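Local coordinates for mannitol dehydrogenase (Helicobacter pylori, PDB 3TWO), which probably catalyses the NADP(H)-dependent interconversion of cinnamyl alcohols and aldehydes, as a zinc-containing member of the medium-chain alcohol dehydrogenase family, at residues B[8-22]-B[49-62]. Numbering follows the deposited sequence.
Sequences FAIFSKDEHFKPHDF and AYSEWKEGIYPMIP
I10 and M60 meet in a single antiparallel bridge, a hydrogen-bonded pair in which each N-H reaches the other's carbonyl: I10 N to M60 O and M60 N to I10 O, 3.0 Å apiece and nearly straight. Their side chains run side by side in the same direction. With its CG1 anti to the backbone N (chi1 179°), I10 carries CD1 past A49 to the edge of the Y50 ring, 3.9 Å from Y50 CE2.

The Y58 ring packs against the start of the type I beta turn from S12 to E15. S12 CA sits over the middle of one face of its ring, a CH-pi contact 3.7 Å from the centroid, while I10 O lies at the ring edge. The Y58 hydroxyl is gripped at two points within segment 49-62: A49 O at the end of helix 43-49, 2.6 Å from Y58 OH and met from above the carbonyl plane, and S51 OG, which donates to it. The same oxygen packs against CA and CB of K13.

P59, behind a cis peptide bond, presses CB onto the face of F11, 3.8 Å from the ring centroid. I61 CD1 lies 3.4 Å from F22 CE2, and P62 brings CD to the edge of F17.

The contact thus ties the N-terminal hairpin of strands 3-9 and 18-24 to the loop between helix 43-49 and strand 65-73; this loop, which brings W53 to NADPH, belongs to the GroES-like catalytic domain characteristic of zinc-dependent alcohol dehydrogenases.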
loop_
_atom_site.group_PDB
_atom_site.type_symbol
_atom_site.label_atom_id
_atom_site.label_comp_id
_atom_site.label_asym_id
_atom_site.label_seq_id
_atom_site.Cartn_x
_atom_site.Cartn_y
_atom_site.Cartn_z
ATOM N N PHE B 8 -23.624 -30.411 2.041
ATOM C CA PHE B 8 -24.045 -29.723 3.230
ATOM C C PHE B 8 -24.222 -28.265 2.871
ATOM O O PHE B 8 -23.221 -27.582 2.575
ATOM C CB PHE B 8 -23.000 -29.942 4.352
ATOM C CG PHE B 8 -22.928 -31.376 4.779
ATOM C CD1 PHE B 8 -21.992 -32.237 4.190
ATOM C CD2 PHE B 8 -23.886 -31.899 5.639
ATOM C CE1 PHE B 8 -21.953 -33.615 4.520
ATOM C CE2 PHE B 8 -23.881 -33.283 5.969
ATOM C CZ PHE B 8 -22.891 -34.130 5.411
ATOM N N ALA B 9 -25.504 -27.855 2.826
ATOM C CA ALA B 9 -25.941 -26.523 2.426
ATOM C C ALA B 9 -26.461 -25.678 3.596
ATOM O O ALA B 9 -27.070 -26.201 4.550
ATOM C CB ALA B 9 -27.068 -26.588 1.287
ATOM N N ILE B 10 -26.278 -24.357 3.466
ATOM C CA ILE B 10 -26.924 -23.383 4.378
ATOM C C ILE B 10 -27.911 -22.526 3.598
ATOM O O ILE B 10 -27.609 -22.088 2.472
ATOM C CB ILE B 10 -25.823 -22.547 5.088
ATOM C CG1 ILE B 10 -26.441 -21.505 6.030
ATOM C CG2 ILE B 10 -24.837 -21.917 4.043
ATOM C CD1 ILE B 10 -25.372 -20.675 6.811
ATOM N N PHE B 11 -29.107 -22.301 4.137
ATOM C CA PHE B 11 -30.136 -21.661 3.331
ATOM C C PHE B 11 -30.330 -20.166 3.530
ATOM O O PHE B 11 -31.092 -19.520 2.771
ATOM C CB PHE B 11 -31.463 -22.344 3.554
ATOM C CG PHE B 11 -31.684 -23.499 2.635
ATOM C CD1 PHE B 11 -30.936 -24.691 2.798
ATOM C CD2 PHE B 11 -32.616 -23.399 1.577
ATOM C CE1 PHE B 11 -31.129 -25.790 1.935
ATOM C CE2 PHE B 11 -32.816 -24.493 0.699
ATOM C CZ PHE B 11 -32.064 -25.705 0.893
ATOM N N SER B 12 -29.764 -19.645 4.599
ATOM C CA SER B 12 -29.696 -18.217 4.783
ATOM C C SER B 12 -28.676 -17.982 5.895
ATOM O O SER B 12 -28.220 -18.914 6.533
ATOM C CB SER B 12 -31.032 -17.603 5.140
ATOM O OG SER B 12 -31.307 -17.861 6.489
ATOM N N LYS B 13 -28.344 -16.726 6.122
ATOM C CA LYS B 13 -27.144 -16.367 6.866
ATOM C C LYS B 13 -27.207 -16.776 8.331
ATOM O O LYS B 13 -26.192 -16.920 8.950
ATOM C CB LYS B 13 -26.961 -14.849 6.789
ATOM C CG LYS B 13 -28.069 -14.135 7.591
ATOM C CD LYS B 13 -28.351 -12.775 7.112
ATOM C CE LYS B 13 -27.281 -11.848 7.464
ATOM N NZ LYS B 13 -28.022 -10.587 7.391
ATOM N N ASP B 14 -28.389 -16.949 8.886
ATOM C CA ASP B 14 -28.541 -17.353 10.288
ATOM C C ASP B 14 -28.981 -18.785 10.529
ATOM O O ASP B 14 -29.359 -19.094 11.660
ATOM C CB ASP B 14 -29.585 -16.498 11.021
ATOM C CG ASP B 14 -29.265 -15.034 10.992
ATOM O OD1 ASP B 14 -28.100 -14.652 11.220
ATOM O OD2 ASP B 14 -30.207 -14.264 10.753
ATOM N N GLU B 15 -28.940 -19.658 9.525
ATOM C CA GLU B 15 -29.363 -21.054 9.776
ATOM C C GLU B 15 -28.206 -22.017 9.978
ATOM O O GLU B 15 -27.075 -21.623 9.863
ATOM C CB GLU B 15 -30.236 -21.537 8.652
ATOM C CG GLU B 15 -31.544 -20.822 8.638
ATOM C CD GLU B 15 -32.364 -21.271 7.484
ATOM O OE1 GLU B 15 -32.603 -22.501 7.339
ATOM O OE2 GLU B 15 -32.759 -20.388 6.702
ATOM N N HIS B 16 -28.520 -23.267 10.283
ATOM C CA HIS B 16 -27.568 -24.334 10.349
ATOM C C HIS B 16 -27.503 -25.039 9.016
ATOM O O HIS B 16 -28.471 -25.025 8.280
ATOM C CB HIS B 16 -27.998 -25.348 11.403
ATOM C CG HIS B 16 -27.844 -24.851 12.810
ATOM N ND1 HIS B 16 -27.193 -23.669 13.122
ATOM C CD2 HIS B 16 -28.222 -25.394 13.990
ATOM C CE1 HIS B 16 -27.221 -23.487 14.432
ATOM N NE2 HIS B 16 -27.841 -24.519 14.981
ATOM N N PHE B 17 -26.368 -25.690 8.764
ATOM C CA PHE B 17 -26.100 -26.560 7.627
ATOM C C PHE B 17 -26.975 -27.789 7.654
ATOM O O PHE B 17 -27.278 -28.280 8.732
ATOM C CB PHE B 17 -24.623 -26.932 7.644
ATOM C CG PHE B 17 -23.744 -25.850 6.990
ATOM C CD1 PHE B 17 -23.283 -24.750 7.724
ATOM C CD2 PHE B 17 -23.458 -25.904 5.624
ATOM C CE1 PHE B 17 -22.522 -23.747 7.114
ATOM C CE2 PHE B 17 -22.668 -24.887 5.013
ATOM C CZ PHE B 17 -22.229 -23.805 5.780
ATOM N N LYS B 18 -27.416 -28.268 6.490
ATOM C CA LYS B 18 -28.230 -29.488 6.428
ATOM C C LYS B 18 -27.864 -30.275 5.192
ATOM O O LYS B 18 -27.411 -29.683 4.221
ATOM C CB LYS B 18 -29.725 -29.151 6.369
ATOM C CG LYS B 18 -30.242 -28.346 7.569
ATOM C CD LYS B 18 -31.760 -27.886 7.469
ATOM C CE LYS B 18 -32.048 -26.822 6.366
ATOM N NZ LYS B 18 -31.794 -27.439 5.044
ATOM N N PRO B 19 -28.071 -31.609 5.211
ATOM C CA PRO B 19 -27.897 -32.432 3.988
ATOM C C PRO B 19 -28.733 -31.869 2.855
ATOM O O PRO B 19 -29.883 -31.539 3.044
ATOM C CB PRO B 19 -28.440 -33.827 4.410
ATOM C CG PRO B 19 -28.068 -33.866 5.891
ATOM C CD PRO B 19 -28.390 -32.444 6.393
ATOM N N HIS B 20 -28.158 -31.725 1.679
ATOM C CA HIS B 20 -28.896 -31.130 0.584
ATOM C C HIS B 20 -28.570 -31.955 -0.649
ATOM O O HIS B 20 -27.375 -32.185 -0.959
ATOM C CB HIS B 20 -28.434 -29.672 0.433
ATOM C CG HIS B 20 -29.068 -28.922 -0.700
ATOM N ND1 HIS B 20 -30.437 -28.775 -0.830
ATOM C CD2 HIS B 20 -28.516 -28.229 -1.732
ATOM C CE1 HIS B 20 -30.704 -28.059 -1.914
ATOM N NE2 HIS B 20 -29.553 -27.706 -2.473
ATOM N N ASP B 21 -29.624 -32.424 -1.323
ATOM C CA ASP B 21 -29.517 -33.040 -2.630
ATOM C C ASP B 21 -29.555 -31.985 -3.690
ATOM O O ASP B 21 -30.365 -31.066 -3.620
ATOM C CB ASP B 21 -30.724 -33.971 -2.888
ATOM C CG ASP B 21 -30.783 -35.128 -1.897
ATOM O OD1 ASP B 21 -29.711 -35.693 -1.538
ATOM O OD2 ASP B 21 -31.911 -35.464 -1.475
ATOM N N PHE B 22 -28.697 -32.139 -4.702
ATOM C CA PHE B 22 -28.653 -31.208 -5.832
ATOM C C PHE B 22 -28.052 -31.885 -7.035
ATOM O O PHE B 22 -27.820 -33.087 -7.018
ATOM C CB PHE B 22 -27.884 -29.902 -5.500
ATOM C CG PHE B 22 -26.420 -30.085 -5.243
ATOM C CD1 PHE B 22 -25.481 -29.637 -6.168
ATOM C CD2 PHE B 22 -25.967 -30.711 -4.069
ATOM C CE1 PHE B 22 -24.069 -29.755 -5.905
ATOM C CE2 PHE B 22 -24.591 -30.859 -3.804
ATOM C CZ PHE B 22 -23.624 -30.347 -4.699
ATOM N N ALA B 49 -20.835 -17.790 3.958
ATOM C CA ALA B 49 -22.058 -18.422 4.523
ATOM C C ALA B 49 -22.903 -17.426 5.294
ATOM O O ALA B 49 -24.163 -17.482 5.256
ATOM C CB ALA B 49 -21.705 -19.601 5.426
ATOM N N TYR B 50 -22.222 -16.495 5.985
ATOM C CA TYR B 50 -22.928 -15.579 6.818
ATOM C C TYR B 50 -23.144 -14.242 6.169
ATOM O O TYR B 50 -23.564 -13.342 6.832
ATOM C CB TYR B 50 -22.155 -15.413 8.120
ATOM C CG TYR B 50 -22.187 -16.661 8.966
ATOM C CD1 TYR B 50 -21.361 -16.791 10.091
ATOM C CD2 TYR B 50 -23.065 -17.726 8.639
ATOM C CE1 TYR B 50 -21.390 -17.971 10.879
ATOM C CE2 TYR B 50 -23.122 -18.911 9.440
ATOM C CZ TYR B 50 -22.287 -19.017 10.529
ATOM O OH TYR B 50 -22.359 -20.155 11.279
ATOM N N SER B 51 -22.802 -14.088 4.888
ATOM C CA SER B 51 -22.992 -12.776 4.247
ATOM C C SER B 51 -22.208 -11.637 4.929
ATOM O O SER B 51 -22.734 -10.552 5.121
ATOM C CB SER B 51 -24.507 -12.425 4.179
ATOM O OG SER B 51 -25.143 -13.400 3.328
ATOM N N GLU B 52 -20.949 -11.875 5.267
ATOM C CA GLU B 52 -20.169 -10.873 6.023
ATOM C C GLU B 52 -19.503 -9.902 5.086
ATOM O O GLU B 52 -19.048 -8.829 5.503
ATOM C CB GLU B 52 -19.144 -11.571 6.961
ATOM C CG GLU B 52 -19.884 -12.155 8.193
ATOM C CD GLU B 52 -19.009 -13.001 9.160
ATOM O OE1 GLU B 52 -17.818 -13.300 8.891
ATOM O OE2 GLU B 52 -19.552 -13.389 10.211
ATOM N N TRP B 53 -19.402 -10.301 3.819
ATOM C CA TRP B 53 -18.742 -9.490 2.794
ATOM C C TRP B 53 -19.753 -8.806 1.886
ATOM O O TRP B 53 -19.527 -7.717 1.420
ATOM C CB TRP B 53 -17.897 -10.361 1.913
ATOM C CG TRP B 53 -16.694 -10.972 2.572
ATOM C CD1 TRP B 53 -16.023 -10.525 3.695
ATOM C CD2 TRP B 53 -16.000 -12.122 2.105
ATOM N NE1 TRP B 53 -14.926 -11.370 3.966
ATOM C CE2 TRP B 53 -14.883 -12.345 2.994
ATOM C CE3 TRP B 53 -16.196 -12.995 1.027
ATOM C CZ2 TRP B 53 -13.984 -13.426 2.830
ATOM C CZ3 TRP B 53 -15.262 -14.084 0.851
ATOM C CH2 TRP B 53 -14.170 -14.261 1.757
ATOM N N LYS B 54 -20.823 -9.538 1.594
ATOM C CA LYS B 54 -21.875 -9.149 0.706
ATOM C C LYS B 54 -23.064 -10.124 0.949
ATOM O O LYS B 54 -22.958 -11.089 1.696
ATOM C CB LYS B 54 -21.395 -9.270 -0.758
ATOM C CG LYS B 54 -21.039 -10.714 -1.148
ATOM C CD LYS B 54 -20.585 -10.815 -2.606
ATOM C CE LYS B 54 -20.304 -12.253 -2.913
ATOM N NZ LYS B 54 -18.935 -12.366 -3.476
ATOM N N GLU B 55 -24.156 -9.864 0.261
ATOM C CA GLU B 55 -25.308 -10.680 0.283
ATOM C C GLU B 55 -24.999 -12.004 -0.415
ATOM O O GLU B 55 -24.582 -12.011 -1.562
ATOM C CB GLU B 55 -26.378 -9.924 -0.471
ATOM C CG GLU B 55 -27.013 -8.844 0.350
ATOM C CD GLU B 55 -27.986 -9.453 1.320
ATOM O OE1 GLU B 55 -27.607 -9.716 2.488
ATOM O OE2 GLU B 55 -29.136 -9.725 0.888
ATOM N N GLY B 56 -25.218 -13.128 0.256
ATOM C CA GLY B 56 -24.848 -14.407 -0.351
ATOM C C GLY B 56 -25.878 -14.969 -1.311
ATOM O O GLY B 56 -27.049 -14.598 -1.313
ATOM N N ILE B 57 -25.433 -15.902 -2.135
ATOM C CA ILE B 57 -26.346 -16.691 -2.977
ATOM C C ILE B 57 -26.680 -17.982 -2.202
ATOM O O ILE B 57 -25.775 -18.807 -1.974
ATOM C CB ILE B 57 -25.698 -16.972 -4.395
ATOM C CG1 ILE B 57 -25.390 -15.653 -5.134
ATOM C CG2 ILE B 57 -26.652 -17.884 -5.276
ATOM C CD1 ILE B 57 -24.147 -15.742 -6.110
ATOM N N TYR B 58 -27.963 -18.158 -1.858
ATOM C CA TYR B 58 -28.505 -19.270 -1.058
ATOM C C TYR B 58 -29.510 -20.066 -1.870
ATOM O O TYR B 58 -30.231 -19.467 -2.639
ATOM C CB TYR B 58 -29.240 -18.730 0.199
ATOM C CG TYR B 58 -28.300 -17.988 1.124
ATOM C CD1 TYR B 58 -28.293 -16.575 1.178
ATOM C CD2 TYR B 58 -27.395 -18.708 1.931
ATOM C CE1 TYR B 58 -27.397 -15.912 2.031
ATOM C CE2 TYR B 58 -26.511 -18.055 2.766
ATOM C CZ TYR B 58 -26.501 -16.657 2.793
ATOM O OH TYR B 58 -25.605 -16.056 3.644
ATOM N N PRO B 59 -29.573 -21.414 -1.710
ATOM C CA PRO B 59 -28.763 -22.259 -0.847
ATOM C C PRO B 59 -27.283 -22.331 -1.245
ATOM O O PRO B 59 -26.923 -22.455 -2.469
ATOM C CB PRO B 59 -29.405 -23.646 -0.961
ATOM C CG PRO B 59 -30.083 -23.683 -2.293
ATOM C CD PRO B 59 -30.510 -22.204 -2.560
ATOM N N MET B 60 -26.429 -22.264 -0.244
ATOM C CA MET B 60 -24.992 -22.150 -0.513
ATOM C C MET B 60 -24.258 -23.380 -0.027
ATOM O O MET B 60 -24.517 -23.882 1.071
ATOM C CB MET B 60 -24.409 -20.947 0.192
ATOM C CG MET B 60 -22.898 -20.716 -0.040
ATOM S SD MET B 60 -22.193 -19.276 0.846
ATOM C CE MET B 60 -23.263 -17.945 0.282
ATOM N N ILE B 61 -23.315 -23.857 -0.819
ATOM C CA ILE B 61 -22.477 -24.968 -0.358
ATOM C C ILE B 61 -21.035 -24.534 -0.436
ATOM O O ILE B 61 -20.435 -24.552 -1.525
ATOM C CB ILE B 61 -22.675 -26.261 -1.192
ATOM C CG1 ILE B 61 -24.070 -26.862 -0.950
ATOM C CG2 ILE B 61 -21.624 -27.333 -0.826
ATOM C CD1 ILE B 61 -24.379 -28.181 -1.716
ATOM N N PRO B 62 -20.456 -24.121 0.696
ATOM C CA PRO B 62 -19.085 -23.605 0.630
ATOM C C PRO B 62 -18.051 -24.733 0.515
ATOM O O PRO B 62 -18.431 -25.920 0.284
ATOM C CB PRO B 62 -18.921 -22.834 1.963
ATOM C CG PRO B 62 -20.323 -22.711 2.529
ATOM C CD PRO B 62 -21.022 -23.971 2.038
#